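Local coordinates for CRISPR-associated protein, Cse1 family (Acidimicrobium ferrooxidans, PDB 4H3T) that probably serves as the large Cse1 subunit of a type I-E CRISPR Cascade complex, which recognises invading DNA, at residues His432-Ser435 with Lys436-Val440. The protein carries 1 engineered substitution. Sequence-based numbering, arbitrary orientation.
Sequences HEES and KRHRV
His438 holds CG beside its own backbone N, anti to the carbonyl carbon (chi1 -69°), and this turns the ring edge back toward Glu434, at the start of the four-residue helix. Glu434 sets CG anti to the backbone N and then bends at chi2 (64°), which brings its carboxylate up to the same ring. ND1 of His438 donates to O of Glu434 at 2.7 Å. The bond is fairly straight, and the acceptor lies close to the ring plane, but the donor sits above the plane of the carbonyl. Backbone N of Arg437 and of His438 reach O of Glu434 only weakly, at 3.3 and 3.4 Å. The ring, just past the helix, therefore supplies the short, straight bond to the carbonyl of the first helical residue. OE2 of Glu434 touches CE1 of His438 at 3.4 Å, with carboxylate and ring planes nearly perpendicular (79°). A leucine in place of His438 would probably leave the Glu434 carbonyl with only weak backbone donors. Glu433 is the N-cap residue, and its O accepts N of Arg437 at 2.9 Å. Its side chain runs alongside Lys436, and NZ of Lys436 meets OE1 of Glu433 at 3.1 Å in a salt bridge, from above the carboxylate plane. Tyr427 OH bonds both OE1 of Glu434 and NH1 of Arg437, while Phe431 O takes NE of Arg437. This surface turn, helix 434-437, leads directly into strand 438-439, which pairs antiparallel with strand 426-427; His438 O also accepts Arg520 NH2 from helix 511-532.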
loop_
_atom_site.group_PDB
_atom_site.type_symbol
_atom_site.label_atom_id
_atom_site.label_comp_id
_atom_site.label_asym_id
_atom_site.label_seq_id
_atom_site.Cartn_x
_atom_site.Cartn_y
_atom_site.Cartn_z
ATOM N N HIS A 432 34.033 7.292 38.761
ATOM C CA HIS A 432 34.796 8.425 39.285
ATOM C C HIS A 432 34.562 9.707 38.528
ATOM O O HIS A 432 35.243 10.681 38.774
ATOM C CB HIS A 432 36.278 8.034 39.293
ATOM C CG HIS A 432 36.496 6.672 39.903
ATOM N ND1 HIS A 432 36.333 6.453 41.271
ATOM C CD2 HIS A 432 36.781 5.487 39.304
ATOM C CE1 HIS A 432 36.587 5.163 41.470
ATOM N NE2 HIS A 432 36.828 4.534 40.311
ATOM N N GLU A 433 33.501 9.756 37.730
ATOM C CA GLU A 433 33.073 10.924 36.969
ATOM C C GLU A 433 31.592 11.050 37.180
ATOM O O GLU A 433 30.878 10.043 37.125
ATOM C CB GLU A 433 33.403 10.757 35.449
ATOM C CG GLU A 433 34.890 10.816 35.113
ATOM C CD GLU A 433 35.305 10.046 33.866
ATOM O OE1 GLU A 433 34.817 10.384 32.762
ATOM O OE2 GLU A 433 36.114 9.096 33.994
ATOM N N GLU A 434 31.124 12.252 37.388
ATOM C CA GLU A 434 29.730 12.538 37.671
ATOM C C GLU A 434 28.788 12.031 36.549
ATOM O O GLU A 434 27.762 11.409 36.872
ATOM C CB GLU A 434 29.596 14.074 37.957
ATOM C CG GLU A 434 28.282 14.549 38.554
ATOM C CD GLU A 434 27.962 14.027 39.942
ATOM O OE1 GLU A 434 28.783 13.254 40.485
ATOM O OE2 GLU A 434 26.903 14.408 40.502
ATOM N N SER A 435 29.182 12.157 35.256
ATOM C CA SER A 435 28.392 11.650 34.121
ATOM C C SER A 435 28.272 10.108 34.141
ATOM O O SER A 435 27.188 9.550 33.885
ATOM C CB SER A 435 29.038 12.067 32.792
ATOM O OG SER A 435 30.321 11.477 32.614
ATOM N N LYS A 436 29.400 9.430 34.400
ATOM C CA LYS A 436 29.429 7.969 34.485
ATOM C C LYS A 436 28.723 7.443 35.741
ATOM O O LYS A 436 28.241 6.334 35.708
ATOM C CB LYS A 436 30.870 7.449 34.460
ATOM C CG LYS A 436 31.574 7.629 33.105
ATOM C CD LYS A 436 32.947 6.915 33.109
ATOM C CE LYS A 436 33.540 6.717 31.732
ATOM N NZ LYS A 436 33.834 7.999 31.035
ATOM N N ARG A 437 28.639 8.221 36.830
ATOM C CA ARG A 437 27.898 7.757 38.021
ATOM C C ARG A 437 26.380 7.674 37.742
ATOM O O ARG A 437 25.733 6.829 38.330
ATOM C CB ARG A 437 28.144 8.682 39.232
ATOM C CG ARG A 437 29.536 8.584 39.800
ATOM C CD ARG A 437 29.658 9.334 41.091
ATOM N NE ARG A 437 30.906 9.009 41.800
ATOM C CZ ARG A 437 31.292 9.545 42.951
ATOM N NH1 ARG A 437 30.565 10.498 43.530
ATOM N NH2 ARG A 437 32.422 9.163 43.516
ATOM N N HIS A 438 25.831 8.560 36.878
ATOM C CA HIS A 438 24.426 8.616 36.529
ATOM C C HIS A 438 24.210 7.638 35.397
ATOM O O HIS A 438 24.428 7.981 34.230
ATOM C CB HIS A 438 24.020 10.024 36.109
ATOM C CG HIS A 438 24.007 11.048 37.201
ATOM N ND1 HIS A 438 25.148 11.748 37.535
ATOM C CD2 HIS A 438 22.975 11.506 37.953
ATOM C CE1 HIS A 438 24.807 12.558 38.531
ATOM N NE2 HIS A 438 23.501 12.464 38.806
ATOM N N ARG A 439 23.803 6.415 35.747
ATOM C CA ARG A 439 23.692 5.332 34.793
ATOM C C ARG A 439 22.519 4.400 35.138
ATOM O O ARG A 439 22.125 4.254 36.299
ATOM C CB ARG A 439 25.012 4.554 34.787
ATOM C CG ARG A 439 25.283 3.826 36.104
ATOM C CD ARG A 439 26.649 3.237 36.210
ATOM N NE ARG A 439 27.051 2.448 35.039
ATOM C CZ ARG A 439 26.854 1.139 34.872
ATOM N NH1 ARG A 439 26.208 0.427 35.795
ATOM N NH2 ARG A 439 27.292 0.532 33.779
ATOM N N VAL A 440 22.033 3.709 34.123
ATOM C CA VAL A 440 21.021 2.675 34.320
ATOM C C VAL A 440 21.776 1.411 34.681
ATOM O O VAL A 440 22.603 0.988 33.894
ATOM C CB VAL A 440 20.132 2.429 33.075
ATOM C CG1 VAL A 440 19.198 1.256 33.321
ATOM C CG2 VAL A 440 19.360 3.679 32.698
HETATM O O HOH W 1 34.235 6.860 43.293
#